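Local coordinates for protein dihydropteroate synthase (Clostridioides difficile, PDB 6PZ2) that catalyses the condensation of a dihydropterin pyrophosphate with p-aminobenzoate to give dihydropteroate, a step of folate synthesis, on a TIM-barrel fold, at residues G28-F31 with N32-D35; G183-F186 with E187-I190; L220-P224 with K225-E229. All coordinates share one frame; numbering follows the deposited sequence.

In the fold
All three contacts are local: each is a loop folding onto the helix it leads into, helix 33-46 for contact 1, 186-195 for contact 2 and 228-240 for contact 3. Contacts 1 and 3 lie at the surface, whereas contact 2 is partly buried; contacts 2 and 3, but not contact 1, also touch the second subunit. Centres of contacts 2 and 3 lie about 18 Å apart; the centre of contact 1 is about 36 Å from the former and about 28 Å from the latter. Chemistry follows place: a water-bridged turn in contact 1, a capping box with an apolar flank in contact 2, and an arginine shared between a backbone carbonyl and sulfate in contact 3.

Contact 1. Residues G28-F31 with N32-D35; sequences GGDF and NNLD
D30 and N33 close a type I beta turn that leads into helix 33-46. Its defining bond, N33 N to D30 O, is 3.0 Å long and close to straight at 167°, although the donor stands above the carbonyl plane. The compact part of the contact gathers round this bond. The N33 side chain, buried, folds back over the same carbonyl, with CG 3.1 Å from D30 O. That fold follows from chi1 of -68°, which sets CG beside the backbone N, and it carries ND2 to D27 O, just before the turn in the same loop. A water, 2.6 Å from N33 ND2, links this amide to G28 O. D30 also offers its carboxylate as a cap: OD2 accepts from N32 N, weakly, at 3.5 Å.

The outer part, where F31 is exposed, is looser, with no strong direct bond. F31 and N32 lie side by side and point the same way, their ring and amide planes 38° apart; N32 OD1 sits over one ring face, displaced toward the rim, 3.6 Å from F31 CZ. A second water accepts from L34 N while giving a weak bond to F31 O. Beyond the turn, L34 rests on P77 and V78 of helix 68-85. The chemistry suggests a helix entry held by one good backbone bond and the N33 amide, with a weak cap and water adding to them.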
ATOM      1  N   GLY A  28      32.632  -9.697   6.866  1.00 77.88           N
ATOM      2  CA  GLY A  28      32.409  -9.292   8.261  1.00 75.00           C
ATOM      3  C   GLY A  28      33.691  -8.957   9.012  1.00 78.96           C
ATOM      4  O   GLY A  28      33.607  -8.553  10.168  1.00 78.83           O
ATOM      5  N   GLY A  29      34.862  -9.152   8.392  1.00 82.11           N
ATOM      6  CA  GLY A  29      36.150  -8.646   8.886  1.00 73.01           C
ATOM      7  C   GLY A  29      36.461  -7.264   8.325  1.00 81.67           C
ATOM      8  O   GLY A  29      36.728  -6.313   9.078  1.00 95.60           O
ATOM      9  N   ASP A  30      36.356  -7.145   7.003  1.00 67.74           N
ATOM     10  CA  ASP A  30      36.752  -5.944   6.249  1.00 74.28           C
ATOM     11  C   ASP A  30      36.678  -4.674   7.120  1.00 69.91           C
ATOM     12  O   ASP A  30      35.612  -4.269   7.613  1.00 57.90           O
ATOM     13  CB  ASP A  30      35.960  -5.820   4.939  1.00 71.62           C
ATOM     14  CG  ASP A  30      36.559  -4.831   3.948  1.00 77.73           C
ATOM     15  OD1 ASP A  30      35.815  -4.328   3.069  1.00 76.03           O
ATOM     16  OD2 ASP A  30      37.768  -4.544   4.080  1.00 82.37           O
ATOM     17  N   PHE A  31      37.849  -4.034   7.252  1.00 69.90           N
ATOM     18  CA  PHE A  31      38.044  -2.736   7.942  1.00 70.12           C
ATOM     19  C   PHE A  31      37.260  -1.617   7.226  1.00 61.68           C
ATOM     20  O   PHE A  31      37.139  -0.493   7.744  1.00 57.88           O
ATOM     21  CB  PHE A  31      39.549  -2.444   8.095  1.00 71.48           C
ATOM     22  CG  PHE A  31      40.282  -1.997   6.849  1.00 73.85           C
ATOM     23  CD1 PHE A  31      40.906  -2.917   6.015  1.00 77.63           C
ATOM     24  CD2 PHE A  31      40.340  -0.653   6.499  1.00 75.40           C
ATOM     25  CE1 PHE A  31      41.568  -2.503   4.868  1.00 83.04           C
ATOM     26  CE2 PHE A  31      40.992  -0.238   5.345  1.00 78.48           C
ATOM     27  CZ  PHE A  31      41.604  -1.165   4.530  1.00 82.34           C
ATOM     28  N   ASN A  32      36.714  -1.903   6.041  1.00 56.10           N
ATOM     29  CA  ASN A  32      35.927  -0.910   5.299  1.00 56.23           C
ATOM     30  C   ASN A  32      34.440  -1.027   5.655  1.00 49.11           C
ATOM     31  O   ASN A  32      33.670  -0.199   5.195  1.00 42.91           O
ATOM     32  CB  ASN A  32      36.131  -1.026   3.785  1.00 61.33           C
ATOM     33  CG  ASN A  32      37.318  -0.201   3.333  1.00 73.81           C
ATOM     34  OD1 ASN A  32      38.356  -0.743   2.956  1.00 68.67           O
ATOM     35  ND2 ASN A  32      37.202   1.112   3.453  1.00 70.87           N
ATOM     36  N   ASN A  33      34.023  -2.014   6.452  1.00 39.58           N
ATOM     37  CA  ASN A  33      32.622  -2.096   6.873  1.00 40.62           C
ATOM     38  C   ASN A  33      32.122  -0.773   7.472  1.00 40.39           C
ATOM     39  O   ASN A  33      30.977  -0.385   7.237  1.00 41.30           O
ATOM     40  CB  ASN A  33      32.415  -3.240   7.856  1.00 38.86           C
ATOM     41  CG  ASN A  33      32.609  -4.553   7.138  1.00 36.66           C
ATOM     42  OD1 ASN A  33      32.731  -4.549   5.918  1.00 39.46           O
ATOM     43  ND2 ASN A  33      32.650  -5.646   7.874  1.00 33.59           N
ATOM     44  N   LEU A  34      32.961  -0.061   8.209  1.00 36.66           N
ATOM     45  CA  LEU A  34      32.500   1.186   8.791  1.00 39.07           C
ATOM     46  C   LEU A  34      32.065   2.141   7.667  1.00 37.05           C
ATOM     47  O   LEU A  34      30.993   2.774   7.746  1.00 38.70           O
ATOM     48  CB  LEU A  34      33.585   1.778   9.699  1.00 35.01           C
ATOM     49  CG  LEU A  34      33.363   3.233  10.125  1.00 37.69           C
ATOM     50  CD1 LEU A  34      32.112   3.397  10.981  1.00 34.71           C
ATOM     51  CD2 LEU A  34      34.562   3.755  10.888  1.00 41.92           C
ATOM     52  N   ASP A  35      32.852   2.236   6.604  1.00 40.88           N
ATOM     53  CA  ASP A  35      32.565   3.187   5.513  1.00 44.67           C
ATOM     54  C   ASP A  35      31.352   2.735   4.685  1.00 44.20           C
ATOM     55  O   ASP A  35      30.605   3.576   4.180  1.00 34.48           O
ATOM     56  CB  ASP A  35      33.729   3.292   4.532  1.00 53.37           C
ATOM     57  CG  ASP A  35      35.002   3.894   5.102  1.00 60.02           C
ATOM     58  OD1 ASP A  35      36.061   3.317   4.809  1.00 66.21           O
ATOM     59  OD2 ASP A  35      34.919   4.917   5.818  1.00 49.55           O
TER
HETATM   60  O   HOH W   1      32.138  -5.829  10.444  1.00 49.00           O
HETATM   61  O   HOH W   2      35.051  -1.302   9.779  1.00 39.74           O

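Contact 2. Residues G183-F186 with E187-I190; sequences GKDF and EQNI
D185 and Q188 exchange hydrogen bonds at the start of helix 186-195. D185 OD1 accepts from Q188 N at 3.0 Å, met nearly along its C-O bond, and Q188 OE1 accepts from D185 N at 2.8 Å with an N-H...O angle of 166°. The two side chains cross at about a right angle, carboxylate and amide planes 35° apart. D185 holds CG between its backbone N and carbonyl carbon (chi1 63°), a rotation that turns OD1 over the first turn of the helix, whose amide dipoles would probably favour the charged carboxylate.

Alongside, F186 and I190 form the apolar flank. I190 CG1 lies over one face of the F186 ring, 3.8 Å from its centroid, a CH-pi contact, while I190 N to F186 O and N189 N to D185 O, each nearly straight, are the first i to i+4 bonds of the helix. N189 packs its amide on the loop: OD1 is 3.3 Å from K184 CB, and ND2 gives weak bonds to K184 O and to a water, which in turn donates to K184 O at 2.7 Å.

The next shell sets these groups in place. G181 N donates to N189 OD1, T143 O receives Q188 NE2, and K184 NZ turns away to H138 and to the carbonyls of P178, G179 and F182. V215 of helix 214-217 covers F186, N189 and I190, and I190 also meets A263 of the second subunit. With D185 as N-cap, this capping box opens the helix after barrel strand 174-177, close to the ligand pocket: the N189 side chain is about 6 Å from bound pteroic acid.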
ATOM      1  N   GLY A 183       6.749 -12.491  20.011  1.00 28.13           N
ATOM      2  CA  GLY A 183       5.783 -13.052  20.945  1.00 28.12           C
ATOM      3  C   GLY A 183       4.397 -13.245  20.355  1.00 30.13           C
ATOM      4  O   GLY A 183       3.380 -13.203  21.072  1.00 34.10           O
ATOM      5  N   LYS A 184       4.359 -13.481  19.052  1.00 33.20           N
ATOM      6  CA  LYS A 184       3.123 -13.477  18.294  1.00 32.59           C
ATOM      7  C   LYS A 184       3.296 -14.397  17.094  1.00 29.84           C
ATOM      8  O   LYS A 184       4.246 -14.254  16.354  1.00 36.58           O
ATOM      9  CB  LYS A 184       2.746 -12.081  17.797  1.00 30.60           C
ATOM     10  CG  LYS A 184       2.529 -11.053  18.900  1.00 31.58           C
ATOM     11  CD  LYS A 184       2.419  -9.632  18.342  1.00 29.84           C
ATOM     12  CE  LYS A 184       2.418  -8.566  19.409  1.00 28.62           C
ATOM     13  NZ  LYS A 184       3.783  -8.335  19.945  1.00 31.94           N
ATOM     14  N   ASP A 185       2.334 -15.280  16.878  1.00 30.65           N
ATOM     15  CA  ASP A 185       2.296 -16.075  15.650  1.00 33.22           C
ATOM     16  C   ASP A 185       1.543 -15.318  14.547  1.00 30.86           C
ATOM     17  O   ASP A 185       1.098 -14.175  14.719  1.00 33.13           O
ATOM     18  CB  ASP A 185       1.677 -17.455  15.890  1.00 32.60           C
ATOM     19  CG  ASP A 185       0.229 -17.437  16.324  1.00 38.12           C
ATOM     20  OD1 ASP A 185      -0.507 -16.420  16.112  1.00 38.06           O
ATOM     21  OD2 ASP A 185      -0.149 -18.457  16.911  1.00 42.39           O
ATOM     22  N   PHE A 186       1.416 -16.001  13.419  1.00 38.70           N
ATOM     23  CA  PHE A 186       0.873 -15.430  12.192  1.00 39.53           C
ATOM     24  C   PHE A 186      -0.476 -14.761  12.460  1.00 38.07           C
ATOM     25  O   PHE A 186      -0.670 -13.567  12.204  1.00 32.48           O
ATOM     26  CB  PHE A 186       0.754 -16.485  11.090  1.00 39.19           C
ATOM     27  CG  PHE A 186       0.081 -15.939   9.856  1.00 41.56           C
ATOM     28  CD1 PHE A 186       0.734 -15.010   9.056  1.00 39.41           C
ATOM     29  CD2 PHE A 186      -1.236 -16.266   9.572  1.00 38.65           C
ATOM     30  CE1 PHE A 186       0.102 -14.458   7.956  1.00 42.92           C
ATOM     31  CE2 PHE A 186      -1.853 -15.733   8.454  1.00 41.11           C
ATOM     32  CZ  PHE A 186      -1.193 -14.825   7.662  1.00 43.30           C
ATOM     33  N   GLU A 187      -1.362 -15.525  13.066  1.00 38.72           N
ATOM     34  CA  GLU A 187      -2.725 -15.072  13.266  1.00 43.34           C
ATOM     35  C   GLU A 187      -2.759 -13.879  14.219  1.00 37.44           C
ATOM     36  O   GLU A 187      -3.619 -13.002  14.115  1.00 35.19           O
ATOM     37  CB  GLU A 187      -3.579 -16.242  13.764  1.00 44.33           C
ATOM     38  CG  GLU A 187      -4.127 -17.050  12.606  1.00 61.54           C
ATOM     39  CD  GLU A 187      -4.427 -18.513  12.876  1.00 87.08           C
ATOM     40  OE1 GLU A 187      -4.288 -18.949  14.039  1.00104.89           O
ATOM     41  OE2 GLU A 187      -4.799 -19.213  11.910  1.00102.51           O
ATOM     42  N   GLN A 188      -1.877 -13.902  15.205  1.00 35.49           N
ATOM     43  CA  GLN A 188      -1.873 -12.844  16.196  1.00 33.64           C
ATOM     44  C   GLN A 188      -1.302 -11.582  15.541  1.00 31.59           C
ATOM     45  O   GLN A 188      -1.778 -10.480  15.807  1.00 29.39           O
ATOM     46  CB  GLN A 188      -1.063 -13.257  17.423  1.00 36.88           C
ATOM     47  CG  GLN A 188      -1.697 -14.414  18.188  1.00 37.83           C
ATOM     48  CD  GLN A 188      -0.759 -15.141  19.125  1.00 36.80           C
ATOM     49  OE1 GLN A 188       0.445 -15.218  18.907  1.00 35.54           O
ATOM     50  NE2 GLN A 188      -1.315 -15.694  20.188  1.00 33.20           N
ATOM     51  N   ASN A 189      -0.286 -11.767  14.709  1.00 28.84           N
ATOM     52  CA  ASN A 189       0.307 -10.624  14.007  1.00 32.24           C
ATOM     53  C   ASN A 189      -0.741  -9.956  13.105  1.00 32.53           C
ATOM     54  O   ASN A 189      -0.882  -8.704  13.096  1.00 32.76           O
ATOM     55  CB  ASN A 189       1.521 -11.062  13.193  1.00 32.88           C
ATOM     56  CG  ASN A 189       2.750 -11.279  14.046  1.00 31.23           C
ATOM     57  OD1 ASN A 189       3.028 -10.465  14.920  1.00 32.44           O
ATOM     58  ND2 ASN A 189       3.460 -12.373  13.815  1.00 29.10           N
ATOM     59  N   ILE A 190      -1.479 -10.796  12.372  1.00 30.09           N
ATOM     60  CA  ILE A 190      -2.598 -10.341  11.502  1.00 33.62           C
ATOM     61  C   ILE A 190      -3.636  -9.573  12.325  1.00 31.18           C
ATOM     62  O   ILE A 190      -4.105  -8.447  11.997  1.00 29.81           O
ATOM     63  CB  ILE A 190      -3.202 -11.535  10.738  1.00 34.51           C
ATOM     64  CG1 ILE A 190      -2.234 -12.048   9.674  1.00 34.95           C
ATOM     65  CG2 ILE A 190      -4.571 -11.220  10.145  1.00 39.45           C
ATOM     66  CD1 ILE A 190      -1.838 -11.032   8.643  1.00 37.37           C
TER
HETATM   67  O   HOH W   3       5.674 -14.371  14.084  1.00 43.59           O

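Contact 3. Residues L220-P224 with K225-E229; sequences LPVEP and KKRLE. With SO4 (sulfate ion), chain G.
R227 is the N-cap residue of helix 228-240 in this TIM-barrel enzyme; its guanidinium has P224 CA over one face, 3.6 Å above the plane and displaced toward the rim. At its edge, V222 O lies in the guanidinium plane and receives two bonds side-on, from NE at 2.9 Å and from NH2 at 3.0 Å. Sulfate occupies another part of the edge: NH1 donates to O4 at 2.7 Å and NH2 to O3 at 3.0 Å, both at 167°. NH1 also bonds R212 O, and thus backbone carbonyls and an anion together fix the rotation of the group. An extended chain from CG to NE (chi2 170°, chi3 -177°) delivers it there, running beside P224 in the same direction.

Two i to i+3 bonds, K226 N to E223 O and R227 N to P224 O, make the 3-10 turn that leads into the helix. The solvent side is charged and less firmly held. E223 OE1 and K225 NZ make only a long salt bridge of 3.7 Å, and the E223 and K226 side chains meet at their CG atoms. The sulfate probably comes from the crystallisation liquor, yet the R227 side chain is only about 6 Å from bound pteroic acid, consistent with an anion site beside the pteroic acid pocket. Tightest among the apolar pairs is V222 CG2 against K226 CB, 3.4 Å apart.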
ATOM      1  N   LEU A 220       3.070 -13.976   1.192  1.00 33.50           N
ATOM      2  CA  LEU A 220       3.828 -13.812  -0.014  1.00 35.15           C
ATOM      3  C   LEU A 220       5.118 -14.634   0.079  1.00 40.26           C
ATOM      4  O   LEU A 220       6.164 -14.066   0.415  1.00 41.54           O
ATOM      5  CB  LEU A 220       4.164 -12.322  -0.168  1.00 34.50           C
ATOM      6  CG  LEU A 220       2.987 -11.359  -0.087  1.00 33.91           C
ATOM      7  CD1 LEU A 220       3.461  -9.923  -0.260  1.00 34.82           C
ATOM      8  CD2 LEU A 220       1.964 -11.688  -1.159  1.00 38.65           C
ATOM      9  N   PRO A 221       5.067 -15.952  -0.241  1.00 45.77           N
ATOM     10  CA  PRO A 221       6.215 -16.835   0.035  1.00 44.28           C
ATOM     11  C   PRO A 221       7.350 -16.620  -0.972  1.00 45.92           C
ATOM     12  O   PRO A 221       7.641 -17.477  -1.781  1.00 53.20           O
ATOM     13  CB  PRO A 221       5.727 -18.285  -0.030  1.00 43.82           C
ATOM     14  CG  PRO A 221       4.287 -18.207  -0.480  1.00 48.85           C
ATOM     15  CD  PRO A 221       3.872 -16.747  -0.514  1.00 44.15           C
ATOM     16  N   VAL A 222       7.957 -15.447  -0.919  1.00 47.57           N
ATOM     17  CA  VAL A 222       9.144 -15.158  -1.688  1.00 42.62           C
ATOM     18  C   VAL A 222      10.222 -14.757  -0.676  1.00 46.79           C
ATOM     19  O   VAL A 222       9.934 -14.556   0.510  1.00 42.74           O
ATOM     20  CB  VAL A 222       8.878 -14.056  -2.733  1.00 45.03           C
ATOM     21  CG1 VAL A 222       7.782 -14.482  -3.709  1.00 41.94           C
ATOM     22  CG2 VAL A 222       8.530 -12.728  -2.066  1.00 42.90           C
ATOM     23  N   GLU A 223      11.450 -14.617  -1.162  1.00 51.62           N
ATOM     24  CA  GLU A 223      12.577 -14.246  -0.308  1.00 54.55           C
ATOM     25  C   GLU A 223      12.322 -12.849   0.288  1.00 52.03           C
ATOM     26  O   GLU A 223      11.578 -12.042  -0.278  1.00 47.04           O
ATOM     27  CB  GLU A 223      13.885 -14.363  -1.096  1.00 55.00           C
ATOM     28  CG  GLU A 223      14.153 -13.191  -2.021  1.00 70.69           C
ATOM     29  CD  GLU A 223      15.431 -13.308  -2.836  1.00 80.80           C
ATOM     30  OE1 GLU A 223      16.453 -12.727  -2.408  1.00 88.12           O
ATOM     31  OE2 GLU A 223      15.396 -13.961  -3.902  1.00 78.59           O
ATOM     32  N   PRO A 224      12.929 -12.578   1.448  1.00 49.43           N
ATOM     33  CA  PRO A 224      12.601 -11.418   2.254  1.00 52.08           C
ATOM     34  C   PRO A 224      12.594 -10.105   1.458  1.00 45.78           C
ATOM     35  O   PRO A 224      11.670  -9.325   1.630  1.00 47.49           O
ATOM     36  CB  PRO A 224      13.678 -11.418   3.353  1.00 50.94           C
ATOM     37  CG  PRO A 224      13.890 -12.894   3.603  1.00 49.33           C
ATOM     38  CD  PRO A 224      13.873 -13.443   2.190  1.00 53.80           C
ATOM     39  N   LYS A 225      13.594  -9.857   0.626  1.00 50.12           N
ATOM     40  CA  LYS A 225      13.717  -8.559  -0.056  1.00 57.55           C
ATOM     41  C   LYS A 225      12.557  -8.382  -1.043  1.00 52.35           C
ATOM     42  O   LYS A 225      12.158  -7.258  -1.329  1.00 50.64           O
ATOM     43  CB  LYS A 225      15.044  -8.439  -0.813  1.00 64.66           C
ATOM     44  CG  LYS A 225      16.294  -8.488   0.057  1.00 86.05           C
ATOM     45  CD  LYS A 225      17.599  -8.417  -0.714  1.00 99.59           C
ATOM     46  CE  LYS A 225      17.893  -9.688  -1.487  1.00121.97           C
ATOM     47  NZ  LYS A 225      18.080  -9.428  -2.935  1.00135.23           N
ATOM     48  N   LYS A 226      12.035  -9.496  -1.553  1.00 50.38           N
ATOM     49  CA  LYS A 226      10.934  -9.491  -2.538  1.00 53.00           C
ATOM     50  C   LYS A 226       9.572  -9.378  -1.833  1.00 48.15           C
ATOM     51  O   LYS A 226       8.555  -9.538  -2.500  1.00 39.30           O
ATOM     52  CB  LYS A 226      10.939 -10.766  -3.392  1.00 57.63           C
ATOM     53  CG  LYS A 226      12.176 -11.007  -4.251  1.00 65.02           C
ATOM     54  CD  LYS A 226      12.380  -9.990  -5.351  1.00 79.28           C
ATOM     55  CE  LYS A 226      12.565 -10.627  -6.715  1.00 93.18           C
ATOM     56  NZ  LYS A 226      13.834 -11.387  -6.815  1.00 90.53           N
ATOM     57  N   ARG A 227       9.522  -9.106  -0.521  1.00 36.61           N
ATOM     58  CA  ARG A 227       8.244  -8.892   0.161  1.00 39.38           C
ATOM     59  C   ARG A 227       7.871  -7.401   0.190  1.00 34.84           C
ATOM     60  O   ARG A 227       6.957  -7.032   0.899  1.00 36.77           O
ATOM     61  CB  ARG A 227       8.320  -9.463   1.579  1.00 39.85           C
ATOM     62  CG  ARG A 227       8.668 -10.947   1.578  1.00 37.63           C
ATOM     63  CD  ARG A 227       8.993 -11.469   2.959  1.00 40.08           C
ATOM     64  NE  ARG A 227       9.367 -12.861   2.787  1.00 41.99           N
ATOM     65  CZ  ARG A 227       9.847 -13.646   3.741  1.00 40.10           C
ATOM     66  NH1 ARG A 227       9.934 -13.220   4.988  1.00 34.43           N
ATOM     67  NH2 ARG A 227      10.222 -14.869   3.436  1.00 38.50           N
ATOM     68  N   LEU A 228       8.541  -6.568  -0.585  1.00 30.23           N
ATOM     69  CA  LEU A 228       8.336  -5.112  -0.466  1.00 33.91           C
ATOM     70  C   LEU A 228       6.853  -4.716  -0.627  1.00 34.17           C
ATOM     71  O   LEU A 228       6.418  -3.785   0.080  1.00 36.15           O
ATOM     72  CB  LEU A 228       9.212  -4.421  -1.517  1.00 31.52           C
ATOM     73  CG  LEU A 228       9.111  -2.899  -1.563  1.00 37.40           C
ATOM     74  CD1 LEU A 228       9.230  -2.291  -0.173  1.00 37.09           C
ATOM     75  CD2 LEU A 228      10.171  -2.343  -2.487  1.00 39.21           C
ATOM     76  N   GLU A 229       6.060  -5.344  -1.513  1.00 32.58           N
ATOM     77  CA  GLU A 229       4.723  -4.784  -1.708  1.00 33.94           C
ATOM     78  C   GLU A 229       3.856  -5.159  -0.504  1.00 32.90           C
ATOM     79  O   GLU A 229       2.996  -4.363  -0.127  1.00 27.90           O
ATOM     80  CB  GLU A 229       3.999  -4.986  -3.049  1.00 36.90           C
ATOM     81  CG  GLU A 229       4.486  -5.992  -4.051  1.00 43.11           C
ATOM     82  CD  GLU A 229       5.863  -5.859  -4.667  1.00 47.23           C
ATOM     83  OE1 GLU A 229       6.132  -4.839  -5.330  1.00 45.15           O
ATOM     84  OE2 GLU A 229       6.647  -6.817  -4.469  1.00 46.28           O
TER
HETATM   85  S   SO4 G 306      11.013 -16.345   6.520  1.00 84.44           S
HETATM   86  O1  SO4 G 306       9.616 -16.755   6.777  1.00 82.69           O
HETATM   87  O2  SO4 G 306      11.825 -16.903   7.613  1.00 95.45           O
HETATM   88  O3  SO4 G 306      11.481 -16.916   5.222  1.00 92.90           O
HETATM   89  O4  SO4 G 306      11.193 -14.871   6.641  1.00 75.40           O